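Local coordinates for protein beta-lactamase (PDB 6NHS) that probably hydrolyses beta-lactam antibiotics as a class D serine beta-lactamase with a penicillin-binding-protein transpeptidase domain, at residues 169-173 against 174-178; 220-224 against 225-229. All blocks are in the same frame, centred on the assembly; numbering follows the deposited sequence.

Contact 1 (169-173 against 174-178); sequences QRLHR and KELPF
Arg170 and Glu175 face each other because each places CG opposite its own carbonyl carbon (chi1 -68° and -70°) and the arginine chain then bends at chi3. Its guanidinium is turned across the extended glutamate. NE gives an almost straight bond to Glu175 OE1, 3.1 Å away, and the oxygen lies in the guanidinium plane. A water joins the same OE1 to Arg170 NH2. The other carboxylate oxygen, OE2, turns its anti lone pair to Arg173 NH1. That modelled distance is very short, and its exact value is doubtful. The carboxylate stands nearly upright to the Arg173 guanidinium, with the planes 87° apart. Glu175 therefore bridges two arginines, which probably steadies its negative charge.

The backbone beneath is a Schellman motif that ends helix 161-172. Glu175 N bonds to Arg170 O at 3.1 Å, and Lys174 N bonds to Leu171 O at 3.1 Å. Lys174 takes the positive phi that turns the chain off the helix. Its extended side chain leads away to Gln180. A second water links Leu171 O to Leu176 N and holds the next residue of the loop.

Leu176 reaches back to the helix with both methyls. CD2 lies over one face of the Arg170 guanidinium, 3.7 Å from Arg170 NH1. CD1 packs on the last turn, 3.8 Å from Leu171 CB. Leu171 CD1 also meets the Phe178 ring obliquely. Leu71 of helix 65-76 and Leu183 of helix 180-189 pack against both Leu171 and Phe178.

Contact 2 (220-224 against 225-229); sequences YLEQN and NNVYF
Tyr220 and Phe229 lie side by side and point the same way, as a non-hydrogen-bonded antiparallel pair. Tyr220 CB touches Phe229 CD1 at 3.5 Å. The two rings are oblique, with planes at 50° and centroids 5.5 Å apart. Tyr220 has CG between its backbone N and carbonyl carbon (chi1 60°), which sets its ring next to Val227, with CD1 3.8 Å from Val227 CG1. Val227 CG1 also lies over one face of the Phe229 ring, toward its rim. Beyond it, Val227 CG2 packs along the aliphatic part of Glu222.

The other face carries Leu221, Gln223, Asn226 and Tyr228. There the edge of the Tyr228 ring meets a backbone carbonyl, with CE1 3.7 Å from Gln223 O.

Two hydrogen-bonded pairs set this register. Leu221 and Tyr228 exchange two bonds, each 2.8 Å from N to O. Gln223 and Asn226 exchange two more and close a type I' turn, with Asn224 and Asn225 at its corners, both at positive phi. Asn226 OD1 accepts from Val227 N at 2.8 Å and also from Asn43 N, while its ND2 reaches Asp41.

This is the end of the hairpin of strands 213-223 and 226-236. Strand 198-207 flanks it next to 213-223, where Arg201 forms a salt bridge with Glu222. Strand 35-41 flanks it next to 226-236. Helix 161-172 covers Val227 and Phe229, and the C-terminal Leu258 and Leu259 pack against Tyr228 and Leu221.

How the contacts relate
Contact 1 ends a helix at a partly buried turn, with the charged groups outward and the leucines and Phe178 inward, while contact 2 is a more buried hairpin end in the central sheet. In 169-178 charged groups and two waters do much of the work, and leucines tie the loop to the helices around it. In 220-229 paired backbone bonds set the register, and Tyr220, Val227 and Phe229 make an apolar patch on the face turned to the helix. The two meet directly through helix 161-172. Gln169 CA lies 3.6 Å from Phe229 CE1. His172 packs on Phe229 and sets its ring edge-to-face with Tyr220. Their centres are about 16 Å apart.

Contact 1 (169-173 against 174-178)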
ATOM      1  N   GLN A 169      -6.230  -8.696  -3.654  1.00 27.01           N
ATOM      2  CA  GLN A 169      -6.643  -9.993  -4.172  1.00 32.85           C
ATOM      3  C   GLN A 169      -7.377  -9.856  -5.505  1.00 31.93           C
ATOM      4  O   GLN A 169      -7.110 -10.614  -6.444  1.00 31.40           O
ATOM      5  CB  GLN A 169      -7.506 -10.701  -3.126  1.00 39.23           C
ATOM      6  CG  GLN A 169      -7.946 -12.089  -3.510  1.00 51.23           C
ATOM      7  CD  GLN A 169      -9.314 -12.107  -4.140  1.00 59.25           C
ATOM      8  OE1 GLN A 169      -9.603 -12.948  -4.989  1.00 64.43           O
ATOM      9  NE2 GLN A 169     -10.176 -11.181  -3.722  1.00 62.00           N
ATOM     10  N   ARG A 170      -8.296  -8.889  -5.610  1.00 30.44           N
ATOM     11  CA  ARG A 170      -8.965  -8.632  -6.885  1.00 30.90           C
ATOM     12  C   ARG A 170      -7.973  -8.195  -7.953  1.00 32.98           C
ATOM     13  O   ARG A 170      -8.086  -8.593  -9.120  1.00 31.46           O
ATOM     14  CB  ARG A 170     -10.042  -7.564  -6.713  1.00 29.11           C
ATOM     15  CG  ARG A 170     -11.235  -8.011  -5.863  1.00 33.06           C
ATOM     16  CD  ARG A 170     -12.328  -6.972  -5.950  1.00 36.46           C
ATOM     17  NE  ARG A 170     -13.057  -7.054  -7.216  1.00 39.42           N
ATOM     18  CZ  ARG A 170     -13.689  -6.028  -7.779  1.00 40.50           C
ATOM     19  NH1 ARG A 170     -13.662  -4.833  -7.200  1.00 33.89           N
ATOM     20  NH2 ARG A 170     -14.341  -6.197  -8.924  1.00 41.24           N
ATOM     21  N   LEU A 171      -7.026  -7.336  -7.579  1.00 29.06           N
ATOM     22  CA  LEU A 171      -5.950  -6.963  -8.485  1.00 30.42           C
ATOM     23  C   LEU A 171      -5.245  -8.201  -9.028  1.00 33.53           C
ATOM     24  O   LEU A 171      -5.089  -8.363 -10.244  1.00 32.03           O
ATOM     25  CB  LEU A 171      -4.966  -6.057  -7.750  1.00 27.67           C
ATOM     26  CG  LEU A 171      -3.806  -5.479  -8.558  1.00 32.31           C
ATOM     27  CD1 LEU A 171      -4.358  -4.573  -9.639  1.00 32.08           C
ATOM     28  CD2 LEU A 171      -2.845  -4.728  -7.652  1.00 29.17           C
ATOM     29  N   HIS A 172      -4.849  -9.104  -8.129  1.00 32.68           N
ATOM     30  CA  HIS A 172      -4.012 -10.234  -8.511  1.00 34.36           C
ATOM     31  C   HIS A 172      -4.746 -11.218  -9.412  1.00 37.16           C
ATOM     32  O   HIS A 172      -4.115 -11.882 -10.243  1.00 35.64           O
ATOM     33  CB  HIS A 172      -3.495 -10.936  -7.254  1.00 34.28           C
ATOM     34  CG  HIS A 172      -2.453 -11.973  -7.527  1.00 37.96           C
ATOM     35  ND1 HIS A 172      -2.765 -13.288  -7.793  1.00 41.27           N
ATOM     36  CD2 HIS A 172      -1.103 -11.889  -7.573  1.00 39.34           C
ATOM     37  CE1 HIS A 172      -1.652 -13.971  -7.990  1.00 41.21           C
ATOM     38  NE2 HIS A 172      -0.630 -13.146  -7.861  1.00 40.33           N
ATOM     39  N   ARG A 173      -6.064 -11.342  -9.278  1.00 37.57           N
ATOM     40  CA  ARG A 173      -6.797 -12.263 -10.136  1.00 40.22           C
ATOM     41  C   ARG A 173      -7.421 -11.558 -11.340  1.00 36.17           C
ATOM     42  O   ARG A 173      -8.297 -12.125 -12.002  1.00 36.42           O
ATOM     43  CB  ARG A 173      -7.847 -13.034  -9.330  1.00 46.69           C
ATOM     44  CG  ARG A 173      -9.098 -12.287  -8.999  1.00 52.86           C
ATOM     45  CD  ARG A 173      -9.984 -13.100  -8.059  1.00 59.93           C
ATOM     46  NE  ARG A 173     -10.097 -14.507  -8.444  1.00 64.98           N
ATOM     47  CZ  ARG A 173     -11.037 -14.998  -9.247  1.00 68.17           C
ATOM     48  NH1 ARG A 173     -11.958 -14.198  -9.771  1.00 66.70           N
ATOM     49  NH2 ARG A 173     -11.054 -16.294  -9.532  1.00 70.56           N
ATOM     50  N   LYS A 174      -6.974 -10.333 -11.639  1.00 33.47           N
ATOM     51  CA  LYS A 174      -7.274  -9.659 -12.905  1.00 37.38           C
ATOM     52  C   LYS A 174      -8.761  -9.323 -13.037  1.00 39.66           C
ATOM     53  O   LYS A 174      -9.340  -9.421 -14.120  1.00 40.17           O
ATOM     54  CB  LYS A 174      -6.787 -10.497 -14.093  1.00 38.44           C
ATOM     55  CG  LYS A 174      -5.333 -10.952 -13.939  1.00 38.65           C
ATOM     56  CD  LYS A 174      -4.850 -11.793 -15.109  1.00 42.24           C
ATOM     57  CE  LYS A 174      -3.416 -12.265 -14.867  1.00 44.35           C
ATOM     58  NZ  LYS A 174      -2.799 -12.871 -16.078  1.00 44.52           N
ATOM     59  N   GLU A 175      -9.382  -8.914 -11.929  1.00 37.19           N
ATOM     60  CA  GLU A 175     -10.781  -8.504 -11.933  1.00 34.64           C
ATOM     61  C   GLU A 175     -10.965  -7.003 -12.095  1.00 35.14           C
ATOM     62  O   GLU A 175     -12.071  -6.560 -12.432  1.00 33.35           O
ATOM     63  CB  GLU A 175     -11.468  -8.927 -10.635  1.00 34.90           C
ATOM     64  CG  GLU A 175     -11.684 -10.403 -10.480  1.00 42.19           C
ATOM     65  CD  GLU A 175     -12.497 -10.727  -9.242  1.00 46.82           C
ATOM     66  OE1 GLU A 175     -12.979  -9.784  -8.583  1.00 47.08           O
ATOM     67  OE2 GLU A 175     -12.656 -11.923  -8.932  1.00 53.80           O
ATOM     68  N   LEU A 176      -9.916  -6.215 -11.846  1.00 32.07           N
ATOM     69  CA  LEU A 176      -9.998  -4.766 -11.851  1.00 32.49           C
ATOM     70  C   LEU A 176      -9.843  -4.232 -13.270  1.00 34.56           C
ATOM     71  O   LEU A 176      -9.332  -4.926 -14.157  1.00 32.24           O
ATOM     72  CB  LEU A 176      -8.922  -4.184 -10.924  1.00 28.21           C
ATOM     73  CG  LEU A 176      -9.040  -4.677  -9.477  1.00 28.85           C
ATOM     74  CD1 LEU A 176      -8.049  -3.968  -8.576  1.00 28.64           C
ATOM     75  CD2 LEU A 176     -10.468  -4.502  -8.964  1.00 28.49           C
ATOM     76  N   PRO A 177     -10.282  -2.990 -13.528  1.00 33.93           N
ATOM     77  CA  PRO A 177     -10.262  -2.470 -14.909  1.00 34.69           C
ATOM     78  C   PRO A 177      -8.893  -1.936 -15.315  1.00 34.17           C
ATOM     79  O   PRO A 177      -8.727  -0.759 -15.652  1.00 35.44           O
ATOM     80  CB  PRO A 177     -11.331  -1.370 -14.853  1.00 37.79           C
ATOM     81  CG  PRO A 177     -11.202  -0.829 -13.467  1.00 36.83           C
ATOM     82  CD  PRO A 177     -10.938  -2.050 -12.599  1.00 34.81           C
ATOM     83  N   PHE A 178      -7.889  -2.810 -15.275  1.00 29.81           N
ATOM     84  CA  PHE A 178      -6.536  -2.470 -15.688  1.00 32.85           C
ATOM     85  C   PHE A 178      -6.029  -3.525 -16.660  1.00 32.17           C
ATOM     86  O   PHE A 178      -6.279  -4.722 -16.483  1.00 31.19           O
ATOM     87  CB  PHE A 178      -5.582  -2.348 -14.480  1.00 29.22           C
ATOM     88  CG  PHE A 178      -6.072  -1.393 -13.426  1.00 30.33           C
ATOM     89  CD1 PHE A 178      -6.160  -0.032 -13.690  1.00 26.22           C
ATOM     90  CD2 PHE A 178      -6.471  -1.859 -12.181  1.00 27.02           C
ATOM     91  CE1 PHE A 178      -6.626   0.844 -12.733  1.00 28.38           C
ATOM     92  CE2 PHE A 178      -6.925  -0.981 -11.209  1.00 28.14           C
ATOM     93  CZ  PHE A 178      -7.007   0.372 -11.486  1.00 29.56           C
TER
HETATM   94  O   HOH W   1     -15.255  -8.730  -9.616  1.00 39.70           O
HETATM   95  O   HOH W   2      -6.896  -6.610 -11.827  1.00 27.68           O

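Contact 2 (220-224 against 225-229)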
ATOM      1  N   TYR A 220       1.573  -8.718  -0.780  1.00 29.70           N
ATOM      2  CA  TYR A 220       1.347 -10.153  -0.829  1.00 31.17           C
ATOM      3  C   TYR A 220       2.658 -10.889  -1.062  1.00 31.67           C
ATOM      4  O   TYR A 220       3.598 -10.365  -1.667  1.00 31.17           O
ATOM      5  CB  TYR A 220       0.311 -10.540  -1.895  1.00 27.75           C
ATOM      6  CG  TYR A 220       0.645 -10.172  -3.329  1.00 31.58           C
ATOM      7  CD1 TYR A 220       1.367 -11.040  -4.139  1.00 34.67           C
ATOM      8  CD2 TYR A 220       0.203  -8.974  -3.884  1.00 31.66           C
ATOM      9  CE1 TYR A 220       1.654 -10.722  -5.457  1.00 33.85           C
ATOM     10  CE2 TYR A 220       0.485  -8.647  -5.203  1.00 30.57           C
ATOM     11  CZ  TYR A 220       1.208  -9.524  -5.982  1.00 34.10           C
ATOM     12  OH  TYR A 220       1.495  -9.216  -7.293  1.00 34.71           O
ATOM     13  N   LEU A 221       2.689 -12.119  -0.570  1.00 32.58           N
ATOM     14  CA  LEU A 221       3.850 -12.986  -0.629  1.00 35.05           C
ATOM     15  C   LEU A 221       3.539 -14.157  -1.545  1.00 36.13           C
ATOM     16  O   LEU A 221       2.514 -14.827  -1.370  1.00 36.63           O
ATOM     17  CB  LEU A 221       4.210 -13.483   0.771  1.00 33.90           C
ATOM     18  CG  LEU A 221       5.276 -14.566   0.886  1.00 34.93           C
ATOM     19  CD1 LEU A 221       6.656 -13.998   0.519  1.00 31.55           C
ATOM     20  CD2 LEU A 221       5.256 -15.152   2.295  1.00 34.08           C
ATOM     21  N   GLU A 222       4.409 -14.394  -2.522  1.00 33.37           N
ATOM     22  CA  GLU A 222       4.329 -15.577  -3.369  1.00 34.65           C
ATOM     23  C   GLU A 222       5.342 -16.600  -2.875  1.00 37.34           C
ATOM     24  O   GLU A 222       6.552 -16.348  -2.909  1.00 35.22           O
ATOM     25  CB  GLU A 222       4.579 -15.229  -4.835  1.00 37.54           C
ATOM     26  CG  GLU A 222       3.464 -14.404  -5.469  1.00 41.31           C
ATOM     27  CD  GLU A 222       3.844 -13.890  -6.847  1.00 48.67           C
ATOM     28  OE1 GLU A 222       5.055 -13.741  -7.107  1.00 51.18           O
ATOM     29  OE2 GLU A 222       2.936 -13.637  -7.666  1.00 52.76           O
ATOM     30  N   GLN A 223       4.844 -17.748  -2.417  1.00 35.32           N
ATOM     31  CA  GLN A 223       5.701 -18.797  -1.881  1.00 36.71           C
ATOM     32  C   GLN A 223       4.932 -20.109  -1.911  1.00 39.37           C
ATOM     33  O   GLN A 223       3.714 -20.121  -1.706  1.00 36.78           O
ATOM     34  CB  GLN A 223       6.155 -18.469  -0.453  1.00 36.29           C
ATOM     35  CG  GLN A 223       7.200 -19.425   0.115  1.00 37.85           C
ATOM     36  CD  GLN A 223       7.871 -18.880   1.364  1.00 40.10           C
ATOM     37  OE1 GLN A 223       7.471 -17.849   1.902  1.00 40.19           O
ATOM     38  NE2 GLN A 223       8.915 -19.559   1.814  1.00 42.83           N
ATOM     39  N   ASN A 224       5.650 -21.202  -2.190  1.00 44.35           N
ATOM     40  CA  ASN A 224       5.087 -22.555  -2.152  1.00 49.45           C
ATOM     41  C   ASN A 224       3.858 -22.682  -3.052  1.00 50.87           C
ATOM     42  O   ASN A 224       2.856 -23.298  -2.677  1.00 50.34           O
ATOM     43  CB  ASN A 224       4.753 -22.969  -0.716  1.00 52.18           C
ATOM     44  CG  ASN A 224       5.958 -22.913   0.203  1.00 54.11           C
ATOM     45  OD1 ASN A 224       7.093 -23.130  -0.226  1.00 54.63           O
ATOM     46  ND2 ASN A 224       5.718 -22.624   1.478  1.00 55.32           N
ATOM     47  N   ASN A 225       3.931 -22.088  -4.248  1.00 45.28           N
ATOM     48  CA  ASN A 225       2.840 -22.121  -5.228  1.00 43.95           C
ATOM     49  C   ASN A 225       1.534 -21.573  -4.652  1.00 45.66           C
ATOM     50  O   ASN A 225       0.442 -21.967  -5.070  1.00 47.35           O
ATOM     51  CB  ASN A 225       2.626 -23.533  -5.785  1.00 46.74           C
ATOM     52  CG  ASN A 225       3.648 -23.902  -6.840  1.00 55.15           C
ATOM     53  OD1 ASN A 225       4.093 -23.053  -7.613  1.00 58.45           O
ATOM     54  ND2 ASN A 225       4.029 -25.170  -6.877  1.00 58.84           N
ATOM     55  N   ASN A 226       1.641 -20.656  -3.696  1.00 41.88           N
ATOM     56  CA  ASN A 226       0.497 -20.027  -3.058  1.00 41.09           C
ATOM     57  C   ASN A 226       0.748 -18.526  -3.018  1.00 39.89           C
ATOM     58  O   ASN A 226       1.859 -18.053  -3.282  1.00 38.95           O
ATOM     59  CB  ASN A 226       0.276 -20.583  -1.641  1.00 42.17           C
ATOM     60  CG  ASN A 226      -1.168 -20.454  -1.168  1.00 41.53           C
ATOM     61  OD1 ASN A 226      -1.972 -19.742  -1.763  1.00 37.97           O
ATOM     62  ND2 ASN A 226      -1.491 -21.144  -0.084  1.00 40.09           N
ATOM     63  N   VAL A 227      -0.294 -17.769  -2.700  1.00 36.48           N
ATOM     64  CA  VAL A 227      -0.183 -16.327  -2.515  1.00 33.17           C
ATOM     65  C   VAL A 227      -0.799 -15.983  -1.170  1.00 33.15           C
ATOM     66  O   VAL A 227      -1.940 -16.367  -0.890  1.00 33.63           O
ATOM     67  CB  VAL A 227      -0.879 -15.538  -3.642  1.00 34.69           C
ATOM     68  CG1 VAL A 227      -0.763 -14.036  -3.391  1.00 31.11           C
ATOM     69  CG2 VAL A 227      -0.294 -15.909  -4.998  1.00 33.01           C
ATOM     70  N   TYR A 228      -0.047 -15.272  -0.340  1.00 33.15           N
ATOM     71  CA  TYR A 228      -0.509 -14.845   0.974  1.00 33.17           C
ATOM     72  C   TYR A 228      -0.609 -13.324   0.966  1.00 30.86           C
ATOM     73  O   TYR A 228       0.410 -12.626   1.015  1.00 30.21           O
ATOM     74  CB  TYR A 228       0.433 -15.344   2.067  1.00 32.68           C
ATOM     75  CG  TYR A 228       0.656 -16.837   2.007  1.00 37.66           C
ATOM     76  CD1 TYR A 228       1.690 -17.377   1.249  1.00 37.42           C
ATOM     77  CD2 TYR A 228      -0.182 -17.710   2.686  1.00 35.85           C
ATOM     78  CE1 TYR A 228       1.889 -18.746   1.187  1.00 39.33           C
ATOM     79  CE2 TYR A 228       0.008 -19.080   2.630  1.00 39.48           C
ATOM     80  CZ  TYR A 228       1.048 -19.592   1.879  1.00 40.51           C
ATOM     81  OH  TYR A 228       1.240 -20.951   1.814  1.00 42.04           O
ATOM     82  N   PHE A 229      -1.834 -12.819   0.878  1.00 30.70           N
ATOM     83  CA  PHE A 229      -2.081 -11.386   0.967  1.00 30.27           C
ATOM     84  C   PHE A 229      -2.036 -10.958   2.426  1.00 32.57           C
ATOM     85  O   PHE A 229      -2.499 -11.685   3.309  1.00 35.16           O
ATOM     86  CB  PHE A 229      -3.439 -11.041   0.348  1.00 28.77           C
ATOM     87  CG  PHE A 229      -3.559 -11.445  -1.097  1.00 33.67           C
ATOM     88  CD1 PHE A 229      -3.173 -10.571  -2.110  1.00 30.23           C
ATOM     89  CD2 PHE A 229      -4.039 -12.700  -1.447  1.00 32.68           C
ATOM     90  CE1 PHE A 229      -3.267 -10.940  -3.451  1.00 30.13           C
ATOM     91  CE2 PHE A 229      -4.142 -13.079  -2.784  1.00 34.82           C
ATOM     92  CZ  PHE A 229      -3.747 -12.198  -3.790  1.00 33.41           C
TER